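Local structure of 4-amino-4-deoxy-L-arabinose transferase or related glycosyltransferases of PMT family (Cupriavidus metallidurans, 5EZM) at residues L120-S125 with L143-A148; M126-R131 with V171-L176; G328-A333 with I353-I358. The protein probably transfers 4-amino-4-deoxy-L-arabinose from a polyprenyl-phosphate carrier to lipid A, as a zinc-binding integral membrane glycosyltransferase of the GT-C fold. All coordinates share one frame; numbering follows the deposited sequence.

Contact 1 (L120-S125 with L143-A148); sequences LGIGVS and LALLAA. With MPG ([(Z)-octadec-9-enyl] (2R)-2,3-bis(oxidanyl)propanoate), chain F; MPG ([(Z)-octadec-9-enyl] (2R)-2,3-bis(oxidanyl)propanoate), chain B.
Leu145 reaches across to Ile122 and Ser125 in an antiparallel helical hairpin of the GT-C membrane domain, formed by the successive helices 112-133 and 135-147. The axes of the two short segments run at 163° and come within 9.7 Å. Apolar packing carries the contact. The CD1 branch of Leu145 enters the shallow groove between two turns of 120-125, 3.5 Å from Ser125 CB and 3.8 Å from Ile122 CA. Ile122 runs past Leu145 in the opposite sense: its CG1 lies anti to its own carbonyl carbon (chi1 -65°) and passes 3.9 Å from Leu145 CB. Both branches of Ile122 also meet lipid: CG2 lies 4.0 Å from C13 of the MPG of chain B, and CD1 approaches C14. The same lipid tail runs along 143-148, with its C14 3.8 Å from Leu146 CD1. A polar tie to the surroundings is made by the Ala144 carbonyl oxygen, hydrogen-bonded to Trp299 NE1. Helix 352-365 also packs here, through Pro354 on Ser125 and Ile353 on Leu145. On the far flank of 120-125 a second lipid, the MPG of chain F, presses directly on the backbone at Gly123, where a CB would probably collide with C5 as the lipid is placed, and C7 of that chain lies 3.7 Å from Gly123 CA.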
loop_
_atom_site.group_PDB
_atom_site.type_symbol
_atom_site.label_atom_id
_atom_site.label_comp_id
_atom_site.label_asym_id
_atom_site.label_seq_id
_atom_site.Cartn_x
_atom_site.Cartn_y
_atom_site.Cartn_z
ATOM N N LEU A 120 -3.974 -12.454 0.886
ATOM C CA LEU A 120 -2.944 -13.456 0.641
ATOM C C LEU A 120 -1.985 -13.557 1.820
ATOM O O LEU A 120 -1.637 -14.663 2.255
ATOM C CB LEU A 120 -2.189 -13.116 -0.643
ATOM C CG LEU A 120 -1.209 -14.169 -1.153
ATOM C CD1 LEU A 120 -1.918 -15.503 -1.333
ATOM C CD2 LEU A 120 -0.572 -13.720 -2.453
ATOM N N GLY A 121 -1.550 -12.412 2.349
ATOM C CA GLY A 121 -0.685 -12.431 3.517
ATOM C C GLY A 121 -1.343 -13.088 4.714
ATOM O O GLY A 121 -0.722 -13.901 5.410
ATOM N N ILE A 122 -2.614 -12.753 4.967
ATOM C CA ILE A 122 -3.348 -13.425 6.039
ATOM C C ILE A 122 -3.335 -14.933 5.820
ATOM O O ILE A 122 -2.920 -15.705 6.692
ATOM C CB ILE A 122 -4.787 -12.891 6.132
ATOM C CG1 ILE A 122 -4.792 -11.417 6.535
ATOM C CG2 ILE A 122 -5.591 -13.726 7.119
ATOM C CD1 ILE A 122 -6.183 -10.815 6.620
ATOM N N GLY A 123 -3.765 -15.366 4.635
ATOM C CA GLY A 123 -3.885 -16.769 4.299
ATOM C C GLY A 123 -2.608 -17.567 4.455
ATOM O O GLY A 123 -2.573 -18.533 5.223
ATOM N N VAL A 124 -1.550 -17.179 3.738
ATOM C CA VAL A 124 -0.311 -17.948 3.817
ATOM C C VAL A 124 0.316 -17.827 5.200
ATOM O O VAL A 124 0.955 -18.774 5.686
ATOM C CB VAL A 124 0.664 -17.520 2.704
ATOM C CG1 VAL A 124 0.006 -17.677 1.343
ATOM C CG2 VAL A 124 1.146 -16.093 2.917
ATOM N N SER A 125 0.132 -16.684 5.870
ATOM C CA SER A 125 0.673 -16.532 7.215
ATOM C C SER A 125 0.052 -17.543 8.170
ATOM O O SER A 125 0.766 -18.254 8.890
ATOM C CB SER A 125 0.453 -15.107 7.717
ATOM O OG SER A 125 1.274 -14.193 7.015
ATOM N N LEU A 143 -6.474 -13.490 13.115
ATOM C CA LEU A 143 -7.046 -12.384 13.879
ATOM C C LEU A 143 -6.033 -11.261 14.063
ATOM O O LEU A 143 -6.373 -10.078 13.933
ATOM C CB LEU A 143 -7.534 -12.889 15.235
ATOM C CG LEU A 143 -8.558 -14.019 15.155
ATOM C CD1 LEU A 143 -8.785 -14.637 16.520
ATOM C CD2 LEU A 143 -9.855 -13.495 14.577
ATOM N N ALA A 144 -4.782 -11.618 14.357
ATOM C CA ALA A 144 -3.736 -10.620 14.546
ATOM C C ALA A 144 -3.571 -9.754 13.304
ATOM O O ALA A 144 -3.618 -8.520 13.383
ATOM C CB ALA A 144 -2.420 -11.308 14.903
ATOM N N LEU A 145 -3.378 -10.385 12.143
ATOM C CA LEU A 145 -3.200 -9.616 10.916
ATOM C C LEU A 145 -4.456 -8.831 10.557
ATOM O O LEU A 145 -4.357 -7.732 9.996
ATOM C CB LEU A 145 -2.794 -10.544 9.773
ATOM C CG LEU A 145 -1.438 -11.225 9.967
ATOM C CD1 LEU A 145 -1.135 -12.149 8.806
ATOM C CD2 LEU A 145 -0.340 -10.186 10.119
ATOM N N LEU A 146 -5.637 -9.362 10.882
ATOM C CA LEU A 146 -6.870 -8.638 10.594
ATOM C C LEU A 146 -6.952 -7.354 11.411
ATOM O O LEU A 146 -7.264 -6.284 10.875
ATOM C CB LEU A 146 -8.080 -9.530 10.866
ATOM C CG LEU A 146 -9.450 -8.905 10.584
ATOM C CD1 LEU A 146 -9.627 -8.626 9.097
ATOM C CD2 LEU A 146 -10.572 -9.792 11.101
ATOM N N ALA A 147 -6.662 -7.437 12.712
ATOM C CA ALA A 147 -6.781 -6.275 13.586
ATOM C C ALA A 147 -5.636 -5.287 13.426
ATOM O O ALA A 147 -5.795 -4.116 13.790
ATOM C CB ALA A 147 -6.860 -6.717 15.049
ATOM N N ALA A 148 -4.493 -5.726 12.911
ATOM C CA ALA A 148 -3.341 -4.848 12.761
ATOM C C ALA A 148 -3.683 -3.714 11.800
ATOM O O ALA A 148 -3.945 -3.976 10.616
ATOM C CB ALA A 148 -2.127 -5.623 12.259
HETATM C C2 MPG F . -6.544 -14.703 -2.450
HETATM C C3 MPG F . -5.707 -15.172 -1.267
HETATM C C4 MPG F . -6.296 -16.386 -0.562
HETATM C C5 MPG F . -5.390 -16.869 0.581
HETATM C C6 MPG F . -5.304 -18.401 0.669
HETATM C C7 MPG F . -3.976 -18.875 1.287
HETATM C C8 MPG F . -3.996 -20.378 1.653
HETATM C C1 MPG F . -5.779 -13.728 -3.348
HETATM C C2 MPG B . -14.677 -19.411 18.991
HETATM C C3 MPG B . -14.600 -19.271 17.474
HETATM C C4 MPG B . -14.082 -17.909 17.034
HETATM C C5 MPG B . -14.007 -17.775 15.503
HETATM C C6 MPG B . -12.769 -16.985 15.043
HETATM C C7 MPG B . -12.301 -17.368 13.624
HETATM C C8 MPG B . -10.931 -16.732 13.287
HETATM C C9 MPG B . -10.608 -16.712 11.772
HETATM C C10 MPG B . -9.709 -15.505 11.385
HETATM C C11 MPG B . -9.677 -15.247 9.862
HETATM C C12 MPG B . -9.471 -13.736 9.492
HETATM C C13 MPG B . -9.535 -13.495 7.968
HETATM C C14 MPG B . -10.013 -12.057 7.595
HETATM C C1 MPG B . -14.892 -20.860 19.437
#

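Contact 2 (M126-R131 with V171-L176); sequences MMAARR and VLAFML. With DSL (mono-trans, octa-cis decaprenyl-phosphate), chain C.
The methyl group of Ala128 is the small bump at the centre of this contact, set into a shallow hollow that Ala173 and Leu176 form one turn apart on the facing helix. Ala128 CB lies 4.2 Å from Ala173 CB and 4.1 Å from Leu176 CD1, so it meets both walls of the hollow. With alanine facing alanine, the backbones come close: the CA atoms of Ala128 and Ala173 are 5.4 Å apart, and the segment axes approach to 8.9 Å at an angle of 23°. Leu176 supplies the taller wall, its CB and its CD1 branch both touching the Ala128 methyl. Beside the alanines a pair of longer side chains meets. Met127 starts out extended and then bends at its last torsion (chi3 62°), which brings CE to the rim of the Phe174 ring, in its plane and 4.0 Å from CE1. The Phe174 ring also meets Trp191 of helix 185-206, at about 40° between planes. Farther along, Trp132 NE1 hydrogen-bonds the Leu176 carbonyl oxygen and ties the same two helices together. The opposite flank of 171-176 faces bound decaprenyl-phosphate, whose C23 lies 3.5 Å from Met175 CB. This is small-residue packing of near-parallel transmembrane helices, 112-133 and 160-178, behind one wall of the polyprenyl-lipid pocket in a GT-C membrane domain.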
loop_
_atom_site.group_PDB
_atom_site.type_symbol
_atom_site.label_atom_id
_atom_site.label_comp_id
_atom_site.label_asym_id
_atom_site.label_seq_id
_atom_site.Cartn_x
_atom_site.Cartn_y
_atom_site.Cartn_z
ATOM N N MET A 126 -1.276 -17.640 8.184
ATOM C CA MET A 126 -1.868 -18.631 9.067
ATOM C C MET A 126 -1.753 -20.049 8.517
ATOM O O MET A 126 -2.005 -21.007 9.258
ATOM C CB MET A 126 -3.327 -18.280 9.378
ATOM C CG MET A 126 -4.224 -18.041 8.190
ATOM S SD MET A 126 -5.764 -17.253 8.727
ATOM C CE MET A 126 -6.437 -18.507 9.815
ATOM N N MET A 127 -1.359 -20.212 7.254
ATOM C CA MET A 127 -1.003 -21.543 6.772
ATOM C C MET A 127 0.296 -22.015 7.411
ATOM O O MET A 127 0.368 -23.124 7.955
ATOM C CB MET A 127 -0.883 -21.549 5.249
ATOM C CG MET A 127 -0.427 -22.894 4.698
ATOM S SD MET A 127 -0.317 -22.971 2.903
ATOM C CE MET A 127 0.930 -21.719 2.589
ATOM N N ALA A 128 1.340 -21.180 7.354
ATOM C CA ALA A 128 2.590 -21.525 8.025
ATOM C C ALA A 128 2.383 -21.670 9.528
ATOM O O ALA A 128 2.923 -22.593 10.155
ATOM C CB ALA A 128 3.654 -20.468 7.725
ATOM N N ALA A 129 1.593 -20.770 10.121
ATOM C CA ALA A 129 1.294 -20.878 11.544
ATOM C C ALA A 129 0.609 -22.199 11.864
ATOM O O ALA A 129 0.963 -22.867 12.842
ATOM C CB ALA A 129 0.426 -19.703 11.991
ATOM N N ARG A 130 -0.373 -22.596 11.048
ATOM C CA ARG A 130 -1.062 -23.861 11.286
ATOM C C ARG A 130 -0.113 -25.040 11.141
ATOM O O ARG A 130 -0.204 -26.019 11.893
ATOM C CB ARG A 130 -2.244 -24.009 10.329
ATOM N N ARG A 131 0.813 -24.961 10.184
ATOM C CA ARG A 131 1.768 -26.045 9.984
ATOM C C ARG A 131 2.687 -26.203 11.191
ATOM O O ARG A 131 2.853 -27.310 11.716
ATOM C CB ARG A 131 2.581 -25.789 8.717
ATOM C CG ARG A 131 3.611 -26.858 8.398
ATOM C CD ARG A 131 2.948 -28.183 8.073
ATOM N NE ARG A 131 3.844 -29.073 7.343
ATOM C CZ ARG A 131 3.570 -30.343 7.068
ATOM N NH1 ARG A 131 2.424 -30.876 7.470
ATOM N NH2 ARG A 131 4.443 -31.083 6.397
ATOM N N VAL A 171 6.985 -15.377 0.397
ATOM C CA VAL A 171 8.372 -15.826 0.531
ATOM C C VAL A 171 8.593 -16.456 1.902
ATOM O O VAL A 171 9.073 -17.593 2.021
ATOM C CB VAL A 171 9.349 -14.660 0.292
ATOM C CG1 VAL A 171 10.786 -15.141 0.420
ATOM C CG2 VAL A 171 9.115 -14.028 -1.069
ATOM N N LEU A 172 8.234 -15.723 2.960
ATOM C CA LEU A 172 8.433 -16.222 4.317
ATOM C C LEU A 172 7.621 -17.486 4.568
ATOM O O LEU A 172 8.157 -18.500 5.032
ATOM C CB LEU A 172 8.062 -15.140 5.329
ATOM C CG LEU A 172 8.090 -15.588 6.791
ATOM C CD1 LEU A 172 9.507 -15.929 7.206
ATOM C CD2 LEU A 172 7.499 -14.522 7.700
ATOM N N ALA A 173 6.322 -17.446 4.262
ATOM C CA ALA A 173 5.455 -18.584 4.556
ATOM C C ALA A 173 5.890 -19.826 3.794
ATOM O O ALA A 173 5.914 -20.928 4.354
ATOM C CB ALA A 173 4.003 -18.241 4.228
ATOM N N PHE A 174 6.239 -19.674 2.514
ATOM C CA PHE A 174 6.679 -20.831 1.742
ATOM C C PHE A 174 8.004 -21.367 2.266
ATOM O O PHE A 174 8.219 -22.585 2.300
ATOM C CB PHE A 174 6.789 -20.473 0.259
ATOM C CG PHE A 174 5.473 -20.123 -0.382
ATOM C CD1 PHE A 174 4.275 -20.485 0.214
ATOM C CD2 PHE A 174 5.435 -19.427 -1.579
ATOM C CE1 PHE A 174 3.068 -20.158 -0.371
ATOM C CE2 PHE A 174 4.231 -19.097 -2.170
ATOM C CZ PHE A 174 3.046 -19.463 -1.566
ATOM N N MET A 175 8.902 -20.473 2.691
ATOM C CA MET A 175 10.149 -20.927 3.298
ATOM C C MET A 175 9.883 -21.728 4.567
ATOM O O MET A 175 10.521 -22.762 4.801
ATOM C CB MET A 175 11.054 -19.735 3.594
ATOM C CG MET A 175 12.300 -20.075 4.401
ATOM S SD MET A 175 13.407 -21.231 3.565
ATOM C CE MET A 175 14.820 -21.193 4.666
ATOM N N LEU A 176 8.939 -21.274 5.397
ATOM C CA LEU A 176 8.626 -22.016 6.616
ATOM C C LEU A 176 7.975 -23.356 6.298
ATOM O O LEU A 176 8.275 -24.364 6.946
ATOM C CB LEU A 176 7.727 -21.185 7.529
ATOM C CG LEU A 176 8.311 -19.869 8.048
ATOM C CD1 LEU A 176 7.364 -19.210 9.041
ATOM C CD2 LEU A 176 9.679 -20.084 8.670
HETATM C C21 DSL C . 13.997 -15.681 5.368
HETATM C C22 DSL C . 13.615 -16.272 4.022
HETATM C C23 DSL C . 12.146 -16.393 3.635
HETATM C C24 DSL C . 14.574 -16.684 3.179
HETATM C C25 DSL C . 14.196 -17.286 1.801
HETATM C C26 DSL C . 15.126 -16.657 0.727
HETATM C C27 DSL C . 15.889 -17.790 -0.041
HETATM C C28 DSL C . 15.277 -19.210 -0.126
HETATM C C29 DSL C . 17.074 -17.526 -0.626
HETATM C C30 DSL C . 17.682 -16.101 -0.542
HETATM C C31 DSL C . 19.243 -16.179 -0.629
HETATM C C32 DSL C . 19.765 -15.211 -1.749
HETATM C C33 DSL C . 19.721 -15.642 -3.227
HETATM C C34 DSL C . 20.268 -13.998 -1.414
#

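Contact 3 (G328-A333 with I353-I358); sequences GIWAIA and IPALGI. With DSL (mono-trans, octa-cis decaprenyl-phosphate), chain C.
The indole nitrogen NE1 of Trp330 is hydrogen-bonded to the carbonyl oxygen of Pro351, just ahead of 353-358, while the neighbouring ring atom CD1 rests 3.5 Å from Ala355 CB. The bond gives the one polar atom of this buried side chain a partner and helps to set which way the ring is turned. Trp330 projects its ring away from its own backbone nitrogen (chi1 -177°), which carries the indole past Ala355 to the bound lipid. Ala355 CB meets the five-membered ring obliquely, whereas the benzene end of the ring reaches the decaprenyl chain: DSL C21 lies in the ring plane at its edge, 3.7 Å from CE3, and DSL C23 is 3.5 Å from CZ3. Next to the tryptophan the packing is aliphatic. Ala331 CB meets the CD2 branch of Leu356 at 3.9 Å, and the small alanines Ala331 and Ala355 let the segment axes approach to 8.4 Å at 142°. Replacing Trp330 with a leucine would probably cost Pro351 O the indole N-H bond and open a gap between Ala355 and the lipid tail. Val217 of helix 209-224 and Leu172 of helix 160-178 also pack on the indole. Helices 323-339 and 352-365 thus form a roughly antiparallel transmembrane pair, with Trp330 serving both as interhelical filler and as part of the decaprenyl-phosphate pocket of this GT-C enzyme.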
loop_
_atom_site.group_PDB
_atom_site.type_symbol
_atom_site.label_atom_id
_atom_site.label_comp_id
_atom_site.label_asym_id
_atom_site.label_seq_id
_atom_site.Cartn_x
_atom_site.Cartn_y
_atom_site.Cartn_z
ATOM N N GLY A 328 11.034 -13.680 13.671
ATOM C CA GLY A 328 11.588 -12.574 14.431
ATOM C C GLY A 328 12.777 -11.927 13.747
ATOM O O GLY A 328 12.902 -10.700 13.733
ATOM N N ILE A 329 13.668 -12.740 13.174
ATOM C CA ILE A 329 14.788 -12.186 12.422
ATOM C C ILE A 329 14.290 -11.494 11.159
ATOM O O ILE A 329 14.881 -10.507 10.707
ATOM C CB ILE A 329 15.815 -13.290 12.112
ATOM C CG1 ILE A 329 16.449 -13.792 13.411
ATOM C CG2 ILE A 329 16.888 -12.787 11.162
ATOM C CD1 ILE A 329 17.467 -14.892 13.216
ATOM N N TRP A 330 13.198 -11.990 10.575
ATOM C CA TRP A 330 12.551 -11.292 9.469
ATOM C C TRP A 330 12.164 -9.874 9.878
ATOM O O TRP A 330 12.656 -8.888 9.312
ATOM C CB TRP A 330 11.328 -12.096 9.019
ATOM C CG TRP A 330 10.585 -11.551 7.844
ATOM C CD1 TRP A 330 9.620 -10.587 7.857
ATOM C CD2 TRP A 330 10.721 -11.965 6.481
ATOM N NE1 TRP A 330 9.155 -10.366 6.582
ATOM C CE2 TRP A 330 9.818 -11.200 5.720
ATOM C CE3 TRP A 330 11.527 -12.901 5.827
ATOM C CZ2 TRP A 330 9.699 -11.343 4.341
ATOM C CZ3 TRP A 330 11.405 -13.040 4.460
ATOM C CH2 TRP A 330 10.499 -12.267 3.733
ATOM N N ALA A 331 11.312 -9.760 10.900
ATOM C CA ALA A 331 10.810 -8.455 11.321
ATOM C C ALA A 331 11.942 -7.535 11.769
ATOM O O ALA A 331 12.017 -6.373 11.348
ATOM C CB ALA A 331 9.782 -8.630 12.437
ATOM N N ILE A 332 12.835 -8.036 12.624
ATOM C CA ILE A 332 13.884 -7.188 13.186
ATOM C C ILE A 332 14.871 -6.767 12.102
ATOM O O ILE A 332 15.231 -5.589 11.993
ATOM C CB ILE A 332 14.596 -7.906 14.346
ATOM C CG1 ILE A 332 13.618 -8.180 15.490
ATOM C CG2 ILE A 332 15.770 -7.074 14.843
ATOM C CD1 ILE A 332 14.173 -9.103 16.561
ATOM N N ALA A 333 15.322 -7.723 11.288
ATOM C CA ALA A 333 16.310 -7.418 10.258
ATOM C C ALA A 333 15.761 -6.423 9.243
ATOM O O ALA A 333 16.438 -5.453 8.882
ATOM C CB ALA A 333 16.759 -8.702 9.564
ATOM N N ILE A 353 4.947 -6.951 9.007
ATOM C CA ILE A 353 3.709 -7.246 9.733
ATOM C C ILE A 353 3.337 -8.725 9.680
ATOM O O ILE A 353 3.005 -9.289 10.735
ATOM C CB ILE A 353 2.575 -6.332 9.235
ATOM C CG1 ILE A 353 2.949 -4.863 9.443
ATOM C CG2 ILE A 353 1.270 -6.656 9.951
ATOM C CD1 ILE A 353 3.175 -4.487 10.891
ATOM N N PRO A 354 3.356 -9.405 8.520
ATOM C CA PRO A 354 2.994 -10.838 8.524
ATOM C C PRO A 354 3.801 -11.658 9.517
ATOM O O PRO A 354 3.225 -12.439 10.287
ATOM C CB PRO A 354 3.258 -11.265 7.075
ATOM C CG PRO A 354 3.106 -10.030 6.290
ATOM C CD PRO A 354 3.639 -8.930 7.151
ATOM N N ALA A 355 5.127 -11.489 9.527
ATOM C CA ALA A 355 5.962 -12.192 10.493
ATOM C C ALA A 355 5.497 -11.913 11.916
ATOM O O ALA A 355 5.281 -12.842 12.708
ATOM C CB ALA A 355 7.426 -11.789 10.312
ATOM N N LEU A 356 5.317 -10.630 12.251
ATOM C CA LEU A 356 4.751 -10.266 13.545
ATOM C C LEU A 356 3.455 -11.021 13.800
ATOM O O LEU A 356 3.249 -11.576 14.888
ATOM C CB LEU A 356 4.516 -8.758 13.614
ATOM C CG LEU A 356 5.765 -7.880 13.577
ATOM C CD1 LEU A 356 5.376 -6.412 13.620
ATOM C CD2 LEU A 356 6.704 -8.229 14.723
ATOM N N GLY A 357 2.581 -11.076 12.788
ATOM C CA GLY A 357 1.361 -11.857 12.914
ATOM C C GLY A 357 1.626 -13.262 13.411
ATOM O O GLY A 357 1.054 -13.700 14.416
ATOM N N ILE A 358 2.540 -13.973 12.740
ATOM C CA ILE A 358 2.915 -15.314 13.182
ATOM C C ILE A 358 3.290 -15.289 14.655
ATOM O O ILE A 358 2.748 -16.050 15.466
ATOM C CB ILE A 358 4.064 -15.866 12.320
ATOM C CG1 ILE A 358 3.647 -15.931 10.851
ATOM C CG2 ILE A 358 4.502 -17.237 12.824
ATOM C CD1 ILE A 358 4.721 -16.497 9.949
HETATM C C21 DSL C . 13.997 -15.681 5.368
HETATM C C22 DSL C . 13.615 -16.272 4.022
HETATM C C23 DSL C . 12.146 -16.393 3.635
HETATM C C24 DSL C . 14.574 -16.684 3.179
HETATM C C25 DSL C . 14.196 -17.286 1.801
HETATM C C26 DSL C . 15.126 -16.657 0.727
HETATM C C27 DSL C . 15.889 -17.790 -0.041
HETATM C C28 DSL C . 15.277 -19.210 -0.126
HETATM C C29 DSL C . 17.074 -17.526 -0.626
HETATM C C30 DSL C . 17.682 -16.101 -0.542
HETATM C C31 DSL C . 19.243 -16.179 -0.629
HETATM C C32 DSL C . 19.765 -15.211 -1.749
HETATM C C33 DSL C . 19.721 -15.642 -3.227
HETATM C C34 DSL C . 20.268 -13.998 -1.414
#

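In the fold
The three contacts, their centres about 12 Å apart, touch pairwise and so pack continuously in the membrane domain. Contacts 1 and 2 use successive parts of helix 112-133 and meet where Val124 O lies 3.4 Å from Ala173 CB. Contact 1 touches contact 3 through Leu145 CD2, 3.8 Å from Pro354 CA. Leu172 joins contact 2 to contact 3: its CD2 is 3.8 Å from Ala355 CB and its CD1 3.9 Å from Trp330 CE3. Contacts 2 and 3 both border the decaprenyl-phosphate, whereas the side chain of Ser125 in contact 1 is about 12 Å from it. The zinc ligands Glu87, His268 and His270 belong to none of the three.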